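Local coordinates for ATPase associated with various cellular activities, AAA_5 (Staphylothermus marinus, PDB 6N0S), which is probably an ATP-hydrolysing McrB protein of a restriction system, seen here as its N-terminal EVE-like domain, which resembles PUA-like RNA-binding proteins, at residues M34-A39 with R128-F133; W13-N18 with G163-P168; N4-F9 with E41-R46. All coordinates share one frame; numbering follows the deposited sequence.

Contact 1 (M34-A39 with R128-F133)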
# COMPACT_ATOMS: atom_id res chain seq x y z
N MSE A 34 4.87 -5.67 7.86
CA MSE A 34 5.05 -6.37 9.10
C MSE A 34 4.00 -5.91 10.08
O MSE A 34 3.88 -4.73 10.32
CB MSE A 34 6.45 -6.11 9.67
CG MSE A 34 6.73 -6.85 10.98
SE MSE A 34 8.56 -6.45 11.66
CE MSE A 34 9.47 -6.84 10.14
N ILE A 35 3.27 -6.88 10.64
CA ILE A 35 2.07 -6.58 11.40
C ILE A 35 2.41 -5.68 12.59
O ILE A 35 1.83 -4.60 12.74
CB ILE A 35 1.39 -7.89 11.82
CG1 ILE A 35 0.80 -8.56 10.57
CG2 ILE A 35 0.29 -7.65 12.87
CD1 ILE A 35 0.20 -9.96 10.78
N LYS A 36 3.41 -6.06 13.40
CA LYS A 36 3.73 -5.30 14.60
C LYS A 36 4.23 -3.89 14.30
O LYS A 36 4.23 -3.04 15.19
CB LYS A 36 4.77 -6.04 15.46
CG LYS A 36 6.19 -6.03 14.89
CD LYS A 36 7.15 -6.94 15.67
CE LYS A 36 8.61 -6.41 15.59
NZ LYS A 36 9.59 -7.19 16.43
N LYS A 37 4.60 -3.61 13.06
CA LYS A 37 4.94 -2.24 12.68
C LYS A 37 3.73 -1.41 12.25
O LYS A 37 3.84 -0.18 12.21
CB LYS A 37 5.95 -2.23 11.53
CG LYS A 37 7.32 -2.78 11.89
CD LYS A 37 8.27 -1.67 12.38
CE LYS A 37 9.66 -2.19 12.78
NZ LYS A 37 10.44 -2.73 11.62
N HIS A 38 2.62 -2.03 11.87
CA HIS A 38 1.49 -1.27 11.32
C HIS A 38 0.19 -1.84 11.86
O HIS A 38 -0.77 -2.09 11.14
CB HIS A 38 1.53 -1.28 9.80
CG HIS A 38 2.78 -0.68 9.26
ND1 HIS A 38 3.01 0.67 9.25
CD2 HIS A 38 3.91 -1.26 8.79
CE1 HIS A 38 4.22 0.91 8.75
NE2 HIS A 38 4.78 -0.25 8.47
N ALA A 39 0.17 -2.09 13.17
CA ALA A 39 -0.89 -2.92 13.72
C ALA A 39 -2.24 -2.26 13.57
O ALA A 39 -3.21 -2.90 13.15
CB ALA A 39 -0.61 -3.23 15.20
N ARG A 128 12.84 -14.25 12.89
CA ARG A 128 12.17 -15.50 12.55
C ARG A 128 10.72 -15.51 13.01
O ARG A 128 9.87 -16.15 12.37
CB ARG A 128 12.92 -16.69 13.16
CG ARG A 128 14.45 -16.53 13.17
CD ARG A 128 15.22 -17.86 13.13
NE ARG A 128 16.60 -17.65 12.66
CZ ARG A 128 16.94 -17.44 11.39
NH1 ARG A 128 16.00 -17.42 10.45
NH2 ARG A 128 18.21 -17.25 11.05
N SER A 129 10.42 -14.81 14.11
CA SER A 129 9.07 -14.77 14.65
C SER A 129 8.18 -13.71 14.01
O SER A 129 6.95 -13.81 14.12
CB SER A 129 9.14 -14.52 16.16
OG SER A 129 10.24 -13.67 16.46
N ASP A 130 8.75 -12.69 13.37
CA ASP A 130 7.94 -11.59 12.86
C ASP A 130 6.95 -12.11 11.82
O ASP A 130 7.29 -12.94 10.98
CB ASP A 130 8.82 -10.50 12.25
CG ASP A 130 9.66 -9.77 13.29
OD1 ASP A 130 9.33 -9.87 14.48
OD2 ASP A 130 10.63 -9.07 12.90
N ARG A 131 5.73 -11.60 11.88
CA ARG A 131 4.64 -11.98 10.99
C ARG A 131 4.27 -10.82 10.08
O ARG A 131 4.38 -9.65 10.45
CB ARG A 131 3.39 -12.37 11.78
CG ARG A 131 3.64 -13.23 13.01
CD ARG A 131 4.23 -14.56 12.60
NE ARG A 131 3.31 -15.26 11.71
CZ ARG A 131 3.66 -16.23 10.87
NH1 ARG A 131 4.92 -16.62 10.79
NH2 ARG A 131 2.74 -16.80 10.11
N PHE A 132 3.71 -11.18 8.93
CA PHE A 132 3.48 -10.28 7.81
C PHE A 132 2.06 -10.45 7.30
O PHE A 132 1.53 -11.57 7.29
CB PHE A 132 4.50 -10.56 6.67
CG PHE A 132 5.87 -10.12 7.00
CD1 PHE A 132 6.73 -10.93 7.71
CD2 PHE A 132 6.28 -8.87 6.63
CE1 PHE A 132 7.98 -10.48 8.07
CE2 PHE A 132 7.56 -8.42 6.96
CZ PHE A 132 8.39 -9.22 7.69
N PHE A 133 1.43 -9.35 6.90
CA PHE A 133 0.14 -9.38 6.23
C PHE A 133 0.33 -9.19 4.73
O PHE A 133 1.32 -8.60 4.28
CB PHE A 133 -0.83 -8.32 6.80
CG PHE A 133 -0.43 -6.89 6.55
CD1 PHE A 133 -0.77 -6.25 5.37
CD2 PHE A 133 0.25 -6.17 7.50
CE1 PHE A 133 -0.43 -4.92 5.15
CE2 PHE A 133 0.60 -4.85 7.29
CZ PHE A 133 0.26 -4.23 6.12
O HOH W 1 5.04 -8.68 13.00

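Contact 2 (W13-N18 with G163-P168)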
# COMPACT_ATOMS: atom_id res chain seq x y z
N TRP A 13 -8.54 4.17 1.18
CA TRP A 13 -7.25 4.18 1.88
C TRP A 13 -6.17 4.58 0.91
O TRP A 13 -6.32 4.43 -0.32
CB TRP A 13 -6.91 2.79 2.50
CG TRP A 13 -7.79 2.43 3.65
CD1 TRP A 13 -9.11 2.12 3.61
CD2 TRP A 13 -7.41 2.36 5.04
NE1 TRP A 13 -9.58 1.86 4.88
CE2 TRP A 13 -8.54 2.00 5.77
CE3 TRP A 13 -6.21 2.55 5.72
CZ2 TRP A 13 -8.51 1.84 7.16
CZ3 TRP A 13 -6.17 2.37 7.05
CH2 TRP A 13 -7.31 2.04 7.78
N VAL A 14 -5.08 5.14 1.45
CA VAL A 14 -3.87 5.48 0.70
C VAL A 14 -2.73 4.58 1.14
O VAL A 14 -2.51 4.39 2.34
CB VAL A 14 -3.47 6.95 0.88
CG1 VAL A 14 -2.10 7.24 0.25
CG2 VAL A 14 -4.51 7.88 0.27
N GLU A 15 -2.01 4.03 0.19
CA GLU A 15 -0.77 3.32 0.44
C GLU A 15 0.38 4.30 0.24
O GLU A 15 0.53 4.89 -0.84
CB GLU A 15 -0.61 2.12 -0.52
CG GLU A 15 0.65 1.29 -0.26
CD GLU A 15 1.13 0.42 -1.43
OE1 GLU A 15 1.07 0.85 -2.59
OE2 GLU A 15 1.56 -0.72 -1.17
N ILE A 16 1.22 4.45 1.27
CA ILE A 16 2.35 5.37 1.26
C ILE A 16 3.65 4.60 0.98
O ILE A 16 4.00 3.68 1.72
CB ILE A 16 2.41 6.14 2.58
CG1 ILE A 16 1.13 6.96 2.76
CG2 ILE A 16 3.62 7.09 2.58
CD1 ILE A 16 0.90 7.34 4.10
N ASN A 17 4.33 4.95 -0.10
CA ASN A 17 5.60 4.35 -0.52
C ASN A 17 6.68 5.43 -0.34
O ASN A 17 6.88 6.28 -1.21
CB ASN A 17 5.50 3.87 -1.96
CG ASN A 17 4.45 2.77 -2.14
OD1 ASN A 17 4.73 1.61 -1.93
ND2 ASN A 17 3.22 3.16 -2.52
N ASN A 18 7.30 5.44 0.83
CA ASN A 18 8.19 6.52 1.26
C ASN A 18 9.67 6.17 1.22
O ASN A 18 10.49 7.00 1.59
CB ASN A 18 7.85 6.91 2.69
CG ASN A 18 7.51 8.37 2.82
OD1 ASN A 18 6.76 8.93 2.02
ND2 ASN A 18 8.09 9.02 3.83
N GLY A 163 5.46 8.26 9.06
CA GLY A 163 5.72 6.91 9.53
C GLY A 163 4.63 5.90 9.26
O GLY A 163 4.62 4.84 9.89
N ARG A 164 3.68 6.22 8.39
CA ARG A 164 2.58 5.32 8.10
C ARG A 164 2.81 4.59 6.80
O ARG A 164 3.48 5.08 5.91
CB ARG A 164 1.27 6.10 8.00
CG ARG A 164 0.92 6.91 9.25
CD ARG A 164 0.44 6.05 10.33
NE ARG A 164 -0.00 6.85 11.47
CZ ARG A 164 -0.46 6.30 12.60
NH1 ARG A 164 -0.53 4.97 12.72
NH2 ARG A 164 -0.82 7.08 13.62
N TYR A 165 2.15 3.44 6.66
CA TYR A 165 2.10 2.71 5.41
C TYR A 165 0.73 2.77 4.76
O TYR A 165 0.62 3.03 3.56
CB TYR A 165 2.53 1.23 5.63
CG TYR A 165 2.35 0.34 4.41
CD1 TYR A 165 2.87 0.69 3.17
CD2 TYR A 165 1.66 -0.86 4.50
CE1 TYR A 165 2.69 -0.12 2.08
CE2 TYR A 165 1.47 -1.66 3.41
CZ TYR A 165 1.99 -1.29 2.20
OH TYR A 165 1.80 -2.08 1.10
N LEU A 166 -0.34 2.55 5.51
CA LEU A 166 -1.71 2.66 5.00
C LEU A 166 -2.49 3.65 5.85
O LEU A 166 -2.52 3.53 7.08
CB LEU A 166 -2.40 1.31 5.03
CG LEU A 166 -1.74 0.24 4.19
CD1 LEU A 166 -2.24 -1.17 4.55
CD2 LEU A 166 -2.01 0.57 2.75
N VAL A 167 -3.10 4.64 5.20
CA VAL A 167 -3.90 5.61 5.95
C VAL A 167 -5.30 5.74 5.33
O VAL A 167 -5.45 5.66 4.10
CB VAL A 167 -3.21 6.98 6.00
CG1 VAL A 167 -1.89 6.89 6.82
CG2 VAL A 167 -2.93 7.49 4.60
N PRO A 168 -6.31 5.94 6.16
CA PRO A 168 -7.68 6.14 5.68
C PRO A 168 -7.86 7.56 5.18
O PRO A 168 -7.27 8.49 5.73
CB PRO A 168 -8.51 5.89 6.95
CG PRO A 168 -7.66 6.45 8.01
CD PRO A 168 -6.23 6.16 7.62

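Contact 3 (N4-F9 with E41-R46)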
# COMPACT_ATOMS: atom_id res chain seq x y z
N ASN A 4 -9.45 -3.64 19.56
CA ASN A 4 -8.20 -2.92 19.64
C ASN A 4 -8.28 -1.72 18.73
O ASN A 4 -9.26 -1.51 18.02
CB ASN A 4 -7.04 -3.83 19.27
CG ASN A 4 -6.90 -4.95 20.21
OD1 ASN A 4 -6.58 -4.75 21.39
ND2 ASN A 4 -7.16 -6.15 19.72
N LYS A 5 -7.22 -0.93 18.73
CA LYS A 5 -7.32 0.34 18.08
C LYS A 5 -7.14 0.16 16.58
O LYS A 5 -6.42 -0.74 16.11
CB LYS A 5 -6.33 1.34 18.66
CG LYS A 5 -4.93 0.90 19.00
CD LYS A 5 -4.36 1.91 20.03
CE LYS A 5 -2.82 2.01 20.03
NZ LYS A 5 -2.27 2.72 21.27
N ILE A 6 -7.87 0.97 15.83
CA ILE A 6 -7.75 1.07 14.39
C ILE A 6 -7.40 2.51 14.05
O ILE A 6 -7.90 3.44 14.70
CB ILE A 6 -9.06 0.64 13.70
CG1 ILE A 6 -10.25 1.45 14.24
CG2 ILE A 6 -9.32 -0.87 14.00
CD1 ILE A 6 -11.53 1.21 13.47
N LEU A 7 -6.54 2.69 13.07
CA LEU A 7 -6.19 4.02 12.63
C LEU A 7 -7.41 4.73 12.06
O LEU A 7 -7.61 5.93 12.28
CB LEU A 7 -5.06 3.97 11.61
CG LEU A 7 -4.58 5.34 11.14
CD1 LEU A 7 -4.14 6.15 12.35
CD2 LEU A 7 -3.46 5.21 10.14
N GLY A 8 -8.24 4.00 11.34
CA GLY A 8 -9.47 4.58 10.83
C GLY A 8 -10.36 3.48 10.28
O GLY A 8 -10.04 2.29 10.37
N PHE A 9 -11.46 3.94 9.70
CA PHE A 9 -12.54 3.09 9.20
C PHE A 9 -13.03 3.77 7.92
O PHE A 9 -13.49 4.90 7.97
CB PHE A 9 -13.67 2.96 10.24
CG PHE A 9 -14.82 2.11 9.77
CD1 PHE A 9 -14.65 0.75 9.60
CD2 PHE A 9 -16.04 2.68 9.45
CE1 PHE A 9 -15.68 -0.04 9.14
CE2 PHE A 9 -17.10 1.89 8.98
CZ PHE A 9 -16.91 0.53 8.83
N GLU A 41 -3.13 0.07 11.49
CA GLU A 41 -3.43 0.20 10.06
C GLU A 41 -3.95 -1.10 9.48
O GLU A 41 -5.01 -1.14 8.84
CB GLU A 41 -2.18 0.65 9.32
CG GLU A 41 -1.76 2.08 9.69
CD GLU A 41 -0.26 2.36 9.61
OE1 GLU A 41 0.38 2.20 8.52
OE2 GLU A 41 0.28 2.80 10.66
N TYR A 42 -3.23 -2.19 9.73
CA TYR A 42 -3.73 -3.50 9.37
C TYR A 42 -5.10 -3.77 9.98
O TYR A 42 -6.02 -4.24 9.29
CB TYR A 42 -2.72 -4.55 9.83
CG TYR A 42 -3.10 -5.98 9.52
CD1 TYR A 42 -3.57 -6.32 8.27
CD2 TYR A 42 -2.96 -6.99 10.46
CE1 TYR A 42 -3.90 -7.64 7.96
CE2 TYR A 42 -3.26 -8.31 10.15
CZ TYR A 42 -3.73 -8.62 8.90
OH TYR A 42 -4.04 -9.92 8.58
N ARG A 43 -5.26 -3.52 11.28
CA ARG A 43 -6.54 -3.80 11.90
C ARG A 43 -7.64 -2.94 11.26
O ARG A 43 -8.72 -3.45 10.93
CB ARG A 43 -6.45 -3.59 13.43
CG ARG A 43 -7.56 -4.23 14.27
CD ARG A 43 -7.06 -4.65 15.71
NE ARG A 43 -6.16 -3.65 16.24
CZ ARG A 43 -4.94 -3.85 16.69
NH1 ARG A 43 -4.42 -5.06 16.76
NH2 ARG A 43 -4.22 -2.82 17.09
N GLY A 44 -7.36 -1.66 11.04
CA GLY A 44 -8.34 -0.79 10.40
C GLY A 44 -8.72 -1.21 9.00
O GLY A 44 -9.90 -1.20 8.62
N ILE A 45 -7.74 -1.55 8.17
CA ILE A 45 -8.11 -1.87 6.80
C ILE A 45 -8.82 -3.23 6.74
O ILE A 45 -9.77 -3.41 5.97
CB ILE A 45 -6.88 -1.78 5.87
CG1 ILE A 45 -7.34 -1.54 4.42
CG2 ILE A 45 -6.02 -2.96 6.00
CD1 ILE A 45 -6.22 -0.94 3.51
N ARG A 46 -8.40 -4.19 7.56
CA ARG A 46 -9.10 -5.47 7.62
C ARG A 46 -10.56 -5.28 8.02
O ARG A 46 -11.47 -5.86 7.41
CB ARG A 46 -8.40 -6.41 8.61
CG ARG A 46 -8.33 -7.87 8.22
CD ARG A 46 -7.47 -8.71 9.18
NE ARG A 46 -7.98 -8.72 10.56
CZ ARG A 46 -7.41 -8.11 11.60
NH1 ARG A 46 -6.28 -7.42 11.46
NH2 ARG A 46 -7.98 -8.20 12.79

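Contact 1 (M34-A39 with R128-F133)
D130 meets the 34-39 turn with both carboxylate oxygens. OD1 of D130 forms a salt bridge with NZ of K36, its hydrogen bond weak at 3.3 Å, while OD2 of D130 lies 3.6 Å from SE of M34, a selenomethionine, and is held more firmly by the backbone N of S127. A long, flexible lysine suits this solvent-facing turn, its ammonium reaching in to the acid. At R131 the backbone does the work. Its O accepts the N-H of I35 at 3.0 Å in a nearly straight bond (172°), and water 1 accepts from both R131 N and K36 N, bridging the two segments. F132 pairs with M34 as an antiparallel, non-hydrogen-bonded bridge. The unbranched chain of M34, CG anti to the backbone N (chi1 -179°) and bent only at chi3, carries CE to 3.6 Å from CZ of F132. F133 presents its ring edge to I35, whose CG1 lies in the ring plane, 3.9 Å from CD2 of F133. Both flat, apolar rings suit the buried ground beside M34 and I35. Helix 110-124 touches M34 and F132 through I124, Y42 of helix 39-52 stacks on F133, and strand 132-136 lies between strands 30-34 and 89-90.

Contact 2 (W13-N18 with G163-P168)
W13 lays its indole against P168, with CB of the proline 3.9 Å from the centroid of the six-membered ring and 5° off its normal, a CH-pi contact. The flat, wide indole suits a rigid pyrrolidine partner, and also reaches L166, whose CB is 4.1 Å from CE3 of W13; its NE1 is satisfied by O of S10. One residue on, the backbones pair through V14 and V167, each giving its N-H to the other's O. This antiparallel ladder joins strand 166-169, at one margin of the five-stranded mixed sheet of the EVE-like, PUA-related fold, to strand 12-17. I16 continues it: its N donates to O of Y165 at 2.8 Å, and its CD1 sits 3.9 Å from CG2 of V167, the branched chains crossing near a right angle. Y165 starts away from the strand, but its end returns. With CG anti to the backbone N (chi1 173°), its ring runs alongside E15, CE1 of Y165 coming 3.4 Å from CG of E15, and its OH donates to OE2 of E15 at 2.7 Å on the anti lone pair. The buried carboxylate is gripped at OE1 by ND2 of N17 and ND1 of H59, while Y165 OH is also bonded to N of W32.

Contact 3 (N4-F9 with E41-R46)
R43 leaves helix 39-52 with its CG anti to the backbone N (chi1 -163°) and then bends, most sharply at chi3 (40°), which brings the guanidinium edge-on to O of K5, with N4 over one face. In this EVE-like, PUA-related domain the loop 4-9 leads into strand 12-17 and passes across the helix on its way. The guanidinium grips a single atom, O of K5, side-on with two nitrogens: NE of R43 donates at 2.9 Å with an N-H...O angle of 157°, and NH2 of R43 at 3.2 Å, the oxygen lying near the guanidinium plane. NH2 comes in the carbonyl plane on a lone pair, whereas NE is tilted from that plane. N4 closes over the group, its CB 3.2 Å from NE of R43, while its amide is turned well away from parallel. Arginine suits the place because its methylenes pack too, CG of R43 lying 3.8 Å from CG2 of I6. A methionine here would probably leave O of K5 without either donor and N4 without the flat group it lies on. Farther along, L7 lies alongside E41, CD2 of L7 being 3.6 Å from CG of E41. An extended glutamate fits well, offering apolar methylenes to the leucine and sending its carboxylate on to the 163-168 segment, where OE1 meets N of Y165 and N of L166 and OE2 forms a salt bridge with R164. At G44 the helix has no side chain, which lets the loop come close: CG2 of I6 is 3.6 Å from N of G44. Glycine fits because the loop backbone is so near, O of G8 being 3.5 Å from CA of G44.

In the fold
Contact 2 is the deeply buried one, about 6 Å between its centre and that of the chain, against about 15 Å for contact 1 and 14 Å for contact 3, both partly buried. Its chemistry is a backbone ladder with buried polar groups paired. Contact 1, besides one backbone bond and packing round two phenylalanines, has a water bridge and an ion pair between exposed K36 and buried D130, its hydrogen bond weak; contact 3, joining loop to helix, uses side chain to backbone bonds. Helix 39-52 belongs to contact 3, the turn before it to contact 1. All three meet: F133 packs on Y165 and on Y42, and CZ2 of W13 lies near G44 and G8.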